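Local coordinates for putative nitrate transport protein (Thermoplasma volcanium, PDB 3MST) that probably takes part in solute uptake, perhaps of nitrate, as a binding component whose true ligand is not established, at residues A105-Y110 and N148-L153; L100-A105 and A114-A119; F55-D60 and R166-V171. All coordinates share one frame; numbering follows the deposited sequence.

In the fold
Contacts 1 and 2 both use helix 100-112, share Ala105 and have centres about 11 Å apart. Contact 3 lies on the other side of the chain's centre, about 29 Å centre to centre from either. It belongs to the six-stranded sheet, while strand 115-118 of contact 2 edges the five-stranded one. The strand orders are consistent with the two-lobed fold of type II periplasmic binding proteins. Contacts 1 and 3 are buried. Contact 3 is wholly apolar across the two segments, while in contact 1 a leucine methyl also rests on an arginine. Contact 2 is only partly buried, and an aspartate-asparagine bond and a water join its small apolar patch.

Contact 1: A105-Y110 and N148-L153; sequences ARILAY and NRMKEL
Two helical segments face each other here, with Leu108 and Met150 nearest in register, their CA atoms 8.3 Å apart. Leu108 reaches across with one branch. With CG anti to the backbone N (chi1 -177°), the end of the side chain comes close to segment 148-153, although its CB bond does not point there. CD1 touches two partners. It lies 3.9 Å from Arg149 NE, and Arg149 CG is equally near. It also meets Leu153 CD1 at 4.0 Å, methyl against methyl. The side chains of Leu108 and Arg149 cross at about a right angle, and the methyl approaches the guanidinium obliquely. Leu153 CD1 sits over the centre of that group, 4.1 Å above its plane. The second apolar pair is Ile107 and Met150, a selenomethionine modelled in two conformers. In the conformer described, its chain bends at chi2 and chi3, and CE swings round to Ile107 CG2 at 3.8 Å. These two side chains also cross nearly perpendicularly.

Arg149 is held by three carboxylates. Its NH1 forms a salt bridge with Glu152 OE1 at 3.0 Å, within the same segment, and the acceptor is tilted 27° from the guanidinium plane. NE pairs with Glu87 and NH2 with Asp112, so three nitrogens are bridged and the group can hardly turn. Replacing Arg149 with a leucine would probably leave Glu87, Asp112 and Glu152 without their shared positive partner, close to one another.

Leu229 of helix 220-230 touches both Ile107 and Met150, and Tyr230 adds to the cover on Ile107. Leu108 also rests on Ile92 of strand 91-94. The contact thus joins helix 100-112 to the end of helix 146-152, with helix 220-230 alongside and the five-stranded sheet behind Leu108.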
loop_
_atom_site.group_PDB
_atom_site.type_symbol
_atom_site.label_atom_id
_atom_site.label_comp_id
_atom_site.label_asym_id
_atom_site.label_seq_id
_atom_site.Cartn_x
_atom_site.Cartn_y
_atom_site.Cartn_z
ATOM N N ALA A 105 8.734 0.954 -9.383
ATOM C CA ALA A 105 9.766 0.546 -10.348
ATOM C C ALA A 105 10.332 1.750 -11.083
ATOM O O ALA A 105 11.529 1.843 -11.330
ATOM C CB ALA A 105 9.227 -0.479 -11.358
ATOM N N ARG A 106 9.449 2.654 -11.488
ATOM C CA ARG A 106 9.890 3.891 -12.175
ATOM C C ARG A 106 10.725 4.788 -11.290
ATOM O O ARG A 106 11.693 5.396 -11.767
ATOM C CB ARG A 106 8.704 4.659 -12.731
ATOM C CG ARG A 106 8.043 3.941 -13.921
ATOM C CD ARG A 106 6.792 4.626 -14.414
ATOM N NE ARG A 106 7.104 6.040 -14.756
ATOM C CZ ARG A 106 6.247 7.075 -14.811
ATOM N NH1 ARG A 106 4.942 6.950 -14.591
ATOM N NH2 ARG A 106 6.725 8.296 -15.075
ATOM N N ILE A 107 10.435 4.848 -10.002
ATOM C CA ILE A 107 11.267 5.622 -9.075
ATOM C C ILE A 107 12.638 4.969 -8.942
ATOM O O ILE A 107 13.679 5.609 -9.084
ATOM C CB ILE A 107 10.586 5.743 -7.675
ATOM C CG1 ILE A 107 9.354 6.638 -7.838
ATOM C CG2 ILE A 107 11.619 6.162 -6.577
ATOM C CD1 ILE A 107 8.484 6.657 -6.708
ATOM N N LEU A 108 12.649 3.648 -8.781
ATOM C CA LEU A 108 13.858 2.908 -8.586
ATOM C C LEU A 108 14.732 2.927 -9.837
ATOM O O LEU A 108 15.996 2.913 -9.742
ATOM C CB LEU A 108 13.553 1.467 -8.205
ATOM C CG LEU A 108 14.750 0.569 -7.897
ATOM C CD1 LEU A 108 15.709 1.093 -6.817
ATOM C CD2 LEU A 108 14.258 -0.849 -7.515
ATOM N N ALA A 109 14.082 2.910 -10.996
ATOM C CA ALA A 109 14.790 2.873 -12.277
ATOM C C ALA A 109 15.733 4.056 -12.451
ATOM O O ALA A 109 16.744 3.950 -13.146
ATOM C CB ALA A 109 13.820 2.805 -13.411
ATOM N N TYR A 110 15.409 5.193 -11.838
ATOM C CA TYR A 110 16.304 6.356 -11.929
ATOM C C TYR A 110 17.666 6.048 -11.342
ATOM O O TYR A 110 18.716 6.357 -11.915
ATOM C CB TYR A 110 15.657 7.569 -11.196
ATOM C CG TYR A 110 16.529 8.787 -11.273
ATOM C CD1 TYR A 110 16.516 9.581 -12.424
ATOM C CD2 TYR A 110 17.402 9.114 -10.255
ATOM C CE1 TYR A 110 17.377 10.706 -12.534
ATOM C CE2 TYR A 110 18.268 10.230 -10.337
ATOM C CZ TYR A 110 18.242 11.005 -11.498
ATOM O OH TYR A 110 19.125 12.091 -11.562
ATOM N N ASN A 148 13.761 -1.916 2.265
ATOM C CA ASN A 148 15.145 -1.850 2.648
ATOM C C ASN A 148 16.021 -1.178 1.562
ATOM O O ASN A 148 16.971 -0.477 1.891
ATOM C CB ASN A 148 15.646 -3.249 3.056
ATOM C CG ASN A 148 16.737 -3.177 4.060
ATOM O OD1 ASN A 148 16.608 -2.485 5.071
ATOM N ND2 ASN A 148 17.845 -3.820 3.772
ATOM N N ARG A 149 15.716 -1.389 0.270
ATOM C CA ARG A 149 16.381 -0.725 -0.822
ATOM C C ARG A 149 16.159 0.798 -0.736
ATOM O O ARG A 149 17.092 1.577 -0.929
ATOM C CB ARG A 149 15.875 -1.265 -2.172
ATOM C CG ARG A 149 16.519 -0.660 -3.383
ATOM C CD ARG A 149 17.923 -1.155 -3.563
ATOM N NE ARG A 149 18.528 -0.575 -4.764
ATOM C CZ ARG A 149 19.434 0.367 -4.743
ATOM N NH1 ARG A 149 19.930 0.801 -3.571
ATOM N NH2 ARG A 149 19.878 0.879 -5.879
HETATM N N MSE A 150 14.943 1.231 -0.433
HETATM C CA MSE A 150 14.680 2.675 -0.334
HETATM C C MSE A 150 15.270 3.327 0.940
HETATM O O MSE A 150 15.541 4.524 0.982
HETATM C CB MSE A 150 13.186 2.921 -0.468
HETATM C CG MSE A 150 12.642 2.412 -1.804
HETATM SE SE MSE A 150 13.149 3.538 -3.285
HETATM C CE MSE A 150 11.636 4.835 -2.988
ATOM N N LYS A 151 15.515 2.543 1.970
ATOM C CA LYS A 151 16.365 3.006 3.093
ATOM C C LYS A 151 17.790 3.253 2.637
ATOM O O LYS A 151 18.393 4.301 2.996
ATOM C CB LYS A 151 16.336 2.025 4.238
ATOM C CG LYS A 151 15.039 1.971 4.977
ATOM C CD LYS A 151 15.122 0.950 6.140
ATOM C CE LYS A 151 13.850 0.851 6.950
ATOM N NZ LYS A 151 14.008 -0.020 8.135
ATOM N N GLU A 152 18.352 2.317 1.867
ATOM C CA GLU A 152 19.682 2.489 1.275
ATOM C C GLU A 152 19.791 3.820 0.502
ATOM O O GLU A 152 20.827 4.483 0.530
ATOM C CB GLU A 152 20.116 1.329 0.363
ATOM C CG GLU A 152 20.247 -0.039 1.060
ATOM C CD GLU A 152 20.365 -1.218 0.052
ATOM O OE1 GLU A 152 20.250 -0.988 -1.160
ATOM O OE2 GLU A 152 20.552 -2.385 0.477
ATOM N N LEU A 153 18.730 4.194 -0.200
ATOM C CA LEU A 153 18.692 5.394 -1.019
ATOM C C LEU A 153 18.275 6.671 -0.256
ATOM O O LEU A 153 18.268 7.748 -0.861
ATOM C CB LEU A 153 17.752 5.168 -2.202
ATOM C CG LEU A 153 18.187 4.111 -3.240
ATOM C CD1 LEU A 153 17.014 3.765 -4.134
ATOM C CD2 LEU A 153 19.411 4.536 -4.065
#

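Contact 2: L100-A105 and A114-A119; sequences LADFNA and AQVINA. With EDO (1,2-ethanediol), chain K.
Asp102 on the helix and Asn118 on the strand meet through their polar ends. From Asp102 CB, CG lies anti to the backbone N (chi1 177°), which turns the carboxylate to the strand. CB itself is 3.8 Å from Asn118 ND2, and CG is nearer. OD1 takes the hydrogen bond from ND2 at 2.8 Å, with an N-H...O angle of 165°. The donor comes from above the carboxylate plane, 66° out of it, but the oxygen lies almost in the amide plane. A water also donates to OD1, and it donates to Asn118 OD1 as well. OD1 further touches Val116 CG1 at 3.9 Å. OD2 turns back to the backbone N of Gly98.

The segments belong to a beta-alpha-beta unit of strand 91-94, helix 100-112 and strand 115-118. Helix and strand run nearly antiparallel, their axes 9.4 Å apart. Asn118 is held by Lys97 at OD1, while its ND2 also reaches Leu95 O.

Farther along, Val116 CG2 packs on Ala105 CB at 4.0 Å. The backbone N of Val116 donates to O2 of a 1,2-ethanediol at 2.9 Å, probably from the crystallisation liquor.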
loop_
_atom_site.group_PDB
_atom_site.type_symbol
_atom_site.label_atom_id
_atom_site.label_comp_id
_atom_site.label_asym_id
_atom_site.label_seq_id
_atom_site.Cartn_x
_atom_site.Cartn_y
_atom_site.Cartn_z
ATOM N N LEU A 100 0.953 0.568 -8.057
ATOM C CA LEU A 100 2.000 1.073 -7.172
ATOM C C LEU A 100 3.328 0.364 -7.472
ATOM O O LEU A 100 4.403 0.990 -7.389
ATOM C CB LEU A 100 1.597 0.994 -5.680
ATOM C CG LEU A 100 2.675 1.428 -4.668
ATOM C CD1 LEU A 100 3.138 2.857 -4.885
ATOM C CD2 LEU A 100 2.157 1.234 -3.209
ATOM N N ALA A 101 3.284 -0.912 -7.868
ATOM C CA ALA A 101 4.514 -1.604 -8.265
ATOM C C ALA A 101 5.194 -0.842 -9.419
ATOM O O ALA A 101 6.409 -0.624 -9.394
ATOM C CB ALA A 101 4.211 -3.050 -8.686
ATOM N N ASP A 102 4.416 -0.533 -10.468
ATOM C CA ASP A 102 4.940 0.252 -11.578
ATOM C C ASP A 102 5.530 1.579 -11.138
ATOM O O ASP A 102 6.627 1.936 -11.568
ATOM C CB ASP A 102 3.820 0.503 -12.569
ATOM C CG ASP A 102 4.215 1.387 -13.752
ATOM O OD1 ASP A 102 5.271 1.100 -14.356
ATOM O OD2 ASP A 102 3.439 2.355 -14.033
ATOM N N PHE A 103 4.822 2.318 -10.290
ATOM C CA PHE A 103 5.314 3.612 -9.899
ATOM C C PHE A 103 6.614 3.432 -9.092
ATOM O O PHE A 103 7.583 4.196 -9.268
ATOM C CB PHE A 103 4.268 4.393 -9.125
ATOM C CG PHE A 103 3.139 4.839 -9.977
ATOM C CD1 PHE A 103 3.368 5.523 -11.181
ATOM C CD2 PHE A 103 1.827 4.632 -9.583
ATOM C CE1 PHE A 103 2.276 5.951 -11.982
ATOM C CE2 PHE A 103 0.747 5.096 -10.347
ATOM C CZ PHE A 103 0.968 5.736 -11.540
ATOM N N ASN A 104 6.658 2.456 -8.194
ATOM C CA ASN A 104 7.875 2.157 -7.452
ATOM C C ASN A 104 9.032 1.787 -8.384
ATOM O O ASN A 104 10.184 2.189 -8.190
ATOM C CB ASN A 104 7.658 1.059 -6.379
ATOM C CG ASN A 104 6.961 1.566 -5.177
ATOM O OD1 ASN A 104 7.096 2.739 -4.832
ATOM N ND2 ASN A 104 6.290 0.651 -4.446
ATOM N N ALA A 105 8.734 0.954 -9.383
ATOM C CA ALA A 105 9.766 0.546 -10.348
ATOM C C ALA A 105 10.332 1.750 -11.083
ATOM O O ALA A 105 11.529 1.843 -11.330
ATOM C CB ALA A 105 9.227 -0.479 -11.358
ATOM N N ALA A 114 17.906 2.083 -15.240
ATOM C CA ALA A 114 17.166 1.018 -15.900
ATOM C C ALA A 114 15.983 1.540 -16.675
ATOM O O ALA A 114 15.426 2.616 -16.378
ATOM C CB ALA A 114 16.691 0.024 -14.869
ATOM N N GLN A 115 15.519 0.717 -17.607
ATOM C CA GLN A 115 14.217 0.865 -18.212
ATOM C C GLN A 115 13.220 -0.091 -17.553
ATOM O O GLN A 115 13.570 -1.194 -17.197
ATOM C CB GLN A 115 14.236 0.579 -19.724
ATOM C CG GLN A 115 15.168 1.488 -20.499
ATOM C CD GLN A 115 14.767 2.931 -20.375
ATOM O OE1 GLN A 115 13.598 3.250 -20.517
ATOM N NE2 GLN A 115 15.752 3.829 -20.127
ATOM N N VAL A 116 12.009 0.382 -17.345
ATOM C CA VAL A 116 10.903 -0.406 -16.767
ATOM C C VAL A 116 10.174 -1.097 -17.913
ATOM O O VAL A 116 9.738 -0.436 -18.858
ATOM C CB VAL A 116 9.957 0.484 -15.914
ATOM C CG1 VAL A 116 8.726 -0.337 -15.450
ATOM C CG2 VAL A 116 10.721 1.086 -14.753
ATOM N N ILE A 117 9.923 -2.390 -17.753
ATOM C CA ILE A 117 9.106 -3.190 -18.687
ATOM C C ILE A 117 7.924 -3.745 -17.877
ATOM O O ILE A 117 8.114 -4.509 -16.939
ATOM C CB ILE A 117 9.945 -4.339 -19.296
ATOM C CG1 ILE A 117 11.294 -3.841 -19.881
ATOM C CG2 ILE A 117 9.129 -5.126 -20.336
ATOM C CD1 ILE A 117 11.164 -2.903 -21.070
ATOM N N ASN A 118 6.721 -3.294 -18.232
ATOM C CA ASN A 118 5.483 -3.737 -17.574
ATOM C C ASN A 118 5.089 -5.096 -18.144
ATOM O O ASN A 118 5.036 -5.300 -19.384
ATOM C CB ASN A 118 4.391 -2.684 -17.739
ATOM C CG ASN A 118 4.804 -1.374 -17.132
ATOM O OD1 ASN A 118 5.306 -0.490 -17.848
ATOM N ND2 ASN A 118 4.721 -1.276 -15.812
ATOM N N ALA A 119 4.755 -6.023 -17.249
ATOM C CA ALA A 119 4.544 -7.411 -17.584
ATOM C C ALA A 119 3.596 -7.973 -16.521
ATOM O O ALA A 119 2.677 -7.287 -16.040
ATOM C CB ALA A 119 5.875 -8.223 -17.683
HETATM C C1 EDO K . 12.852 4.481 -16.976
HETATM O O1 EDO K . 12.642 5.488 -17.974
HETATM C C2 EDO K . 11.549 3.740 -16.912
HETATM O O2 EDO K . 11.303 3.077 -18.163
HETATM O O HOH W 1 6.211 2.073 -17.006
#

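Contact 3: F55-D60 and R166-V171; sequences FDVVLD and RRIDEV
Val57 and Ile168 meet at an oblique angle, through one methyl branch of the valine and the CG1 of the isoleucine. Their CA atoms are 8.4 Å apart, the nearest in register. Val57 CG2 lies 4.1 Å from Ile168 CG1. CG1 of Val57 is anti to the backbone N (chi1 -175°), which leaves CG2 as the branch that faces the isoleucine. Beyond CG1, Ile168 CD1 lies over the centre of the Arg166 guanidinium, 3.4 Å above its plane.

The second pair is Leu59 and Val171. Both residues direct their CB toward the other segment. Leu59 CD1 comes to 4.3 Å from Val171 CG1, a looser contact than the first. Val171 also leans toward the first pair, with its CG2 4.6 Å from Val57 CG2. Val57 and Leu59 lie two residues apart on the strand and so project on the same side. Ile168 and Val171 are three apart and face the strand together. Only apolar carbons meet across the two segments.

Ile168 occupies the N-cap position of helix 169-184. Beside it, Arg167 NE pairs with Asp169 OD1 at 2.9 Å in a salt bridge within the segment. Arg167 has two conformers and its side chain is not modelled beyond NE.

Strand 57-61 runs between strand 22-24, which is parallel to it, and the antiparallel strand 160-164. Val22 touches both Val57 and Leu59, and Met162 lies on Leu59. Phe73 of strand 71-77 covers Val57 and Ile168. The start of helix 169-184, reached soon after strand 160-164, therefore packs on one face of the six-stranded sheet.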
loop_
_atom_site.group_PDB
_atom_site.type_symbol
_atom_site.label_atom_id
_atom_site.label_comp_id
_atom_site.label_asym_id
_atom_site.label_seq_id
_atom_site.Cartn_x
_atom_site.Cartn_y
_atom_site.Cartn_z
ATOM N N PHE A 55 -16.629 8.349 -0.777
ATOM C CA PHE A 55 -16.521 7.990 0.640
ATOM C C PHE A 55 -16.051 9.163 1.456
ATOM O O PHE A 55 -15.488 10.108 0.916
ATOM C CB PHE A 55 -15.541 6.823 0.798
ATOM C CG PHE A 55 -15.929 5.680 -0.033
ATOM C CD1 PHE A 55 -16.974 4.863 0.367
ATOM C CD2 PHE A 55 -15.303 5.453 -1.252
ATOM C CE1 PHE A 55 -17.386 3.810 -0.405
ATOM C CE2 PHE A 55 -15.697 4.382 -2.038
ATOM C CZ PHE A 55 -16.749 3.571 -1.615
ATOM N N ASP A 56 -16.367 9.156 2.750
ATOM C CA ASP A 56 -15.917 10.222 3.648
ATOM C C ASP A 56 -14.396 10.217 3.887
ATOM O O ASP A 56 -13.770 11.273 4.059
ATOM C CB ASP A 56 -16.645 10.133 4.995
ATOM C CG ASP A 56 -18.125 10.248 4.840
ATOM O OD1 ASP A 56 -18.554 11.345 4.438
ATOM O OD2 ASP A 56 -18.851 9.250 5.112
ATOM N N VAL A 57 -13.844 9.014 3.950
ATOM C CA VAL A 57 -12.434 8.742 4.214
ATOM C C VAL A 57 -11.987 7.682 3.230
ATOM O O VAL A 57 -12.759 6.761 2.935
ATOM C CB VAL A 57 -12.229 8.204 5.677
ATOM C CG1 VAL A 57 -10.751 8.018 6.046
ATOM C CG2 VAL A 57 -12.972 9.100 6.731
ATOM N N VAL A 58 -10.766 7.819 2.713
ATOM C CA VAL A 58 -10.185 6.845 1.798
ATOM C C VAL A 58 -8.806 6.444 2.307
ATOM O O VAL A 58 -8.022 7.279 2.771
ATOM C CB VAL A 58 -10.108 7.359 0.333
ATOM C CG1 VAL A 58 -9.329 6.381 -0.598
ATOM C CG2 VAL A 58 -11.532 7.627 -0.190
ATOM N N LEU A 59 -8.505 5.147 2.197
ATOM C CA LEU A 59 -7.165 4.618 2.456
ATOM C C LEU A 59 -6.745 3.960 1.149
ATOM O O LEU A 59 -7.464 3.114 0.602
ATOM C CB LEU A 59 -7.105 3.567 3.593
ATOM C CG LEU A 59 -7.165 4.113 5.023
ATOM C CD1 LEU A 59 -8.490 4.675 5.361
ATOM C CD2 LEU A 59 -6.745 3.093 6.053
ATOM N N ASP A 60 -5.553 4.308 0.652
ATOM C CA ASP A 60 -5.072 3.748 -0.612
ATOM C C ASP A 60 -3.599 4.095 -0.759
ATOM O O ASP A 60 -3.029 4.799 0.072
ATOM C CB ASP A 60 -5.910 4.310 -1.789
ATOM C CG ASP A 60 -5.937 3.409 -3.073
ATOM O OD1 ASP A 60 -5.157 2.439 -3.151
ATOM O OD2 ASP A 60 -6.784 3.679 -3.945
ATOM N N ARG A 166 -10.693 16.257 7.136
ATOM C CA ARG A 166 -10.029 16.592 8.385
ATOM C C ARG A 166 -9.308 15.336 8.894
ATOM O O ARG A 166 -9.543 14.245 8.362
ATOM C CB ARG A 166 -11.041 17.069 9.446
ATOM C CG ARG A 166 -12.066 16.024 9.855
ATOM C CD ARG A 166 -13.059 16.473 10.954
ATOM N NE ARG A 166 -13.900 15.321 11.364
ATOM C CZ ARG A 166 -13.635 14.479 12.379
ATOM N NH1 ARG A 166 -12.558 14.660 13.161
ATOM N NH2 ARG A 166 -14.465 13.444 12.629
ATOM N N ARG A 167 -8.417 15.484 9.868
ATOM C CA ARG A 167 -7.821 14.355 10.555
ATOM C C ARG A 167 -8.982 13.616 11.223
ATOM O O ARG A 167 -9.905 14.269 11.762
ATOM C CB ARG A 167 -6.793 14.842 11.571
ATOM C CG ARG A 167 -5.769 13.799 12.040
ATOM C CD ARG A 167 -4.906 14.361 13.186
ATOM N NE ARG A 167 -5.696 14.661 14.376
ATOM N N ILE A 168 -8.993 12.279 11.105
ATOM C CA ILE A 168 -9.999 11.454 11.761
ATOM C C ILE A 168 -9.257 10.537 12.737
ATOM O O ILE A 168 -8.759 9.434 12.383
ATOM C CB ILE A 168 -10.896 10.660 10.755
ATOM C CG1 ILE A 168 -11.364 11.529 9.572
ATOM C CG2 ILE A 168 -12.049 9.948 11.508
ATOM C CD1 ILE A 168 -12.248 12.632 9.876
ATOM N N ASP A 169 -9.201 10.947 14.007
ATOM C CA ASP A 169 -8.468 10.175 14.995
ATOM C C ASP A 169 -9.021 8.769 15.202
ATOM O O ASP A 169 -8.265 7.845 15.504
ATOM C CB ASP A 169 -8.448 10.909 16.323
ATOM C CG ASP A 169 -7.633 12.175 16.251
ATOM O OD1 ASP A 169 -6.598 12.187 15.531
ATOM O OD2 ASP A 169 -7.999 13.136 16.975
ATOM N N GLU A 170 -10.339 8.633 15.098
ATOM C CA GLU A 170 -10.967 7.307 15.334
ATOM C C GLU A 170 -10.470 6.259 14.296
ATOM O O GLU A 170 -10.332 5.098 14.605
ATOM C CB GLU A 170 -12.501 7.420 15.286
ATOM C CG GLU A 170 -13.158 8.372 16.318
ATOM C CD GLU A 170 -13.334 9.858 15.922
ATOM O OE1 GLU A 170 -12.687 10.381 14.979
ATOM O OE2 GLU A 170 -14.127 10.537 16.628
ATOM N N VAL A 171 -10.216 6.700 13.066
ATOM C CA VAL A 171 -9.762 5.804 12.014
ATOM C C VAL A 171 -8.297 5.420 12.299
ATOM O O VAL A 171 -7.926 4.283 12.173
ATOM C CB VAL A 171 -9.946 6.430 10.621
ATOM C CG1 VAL A 171 -9.245 5.542 9.554
ATOM C CG2 VAL A 171 -11.426 6.602 10.288
#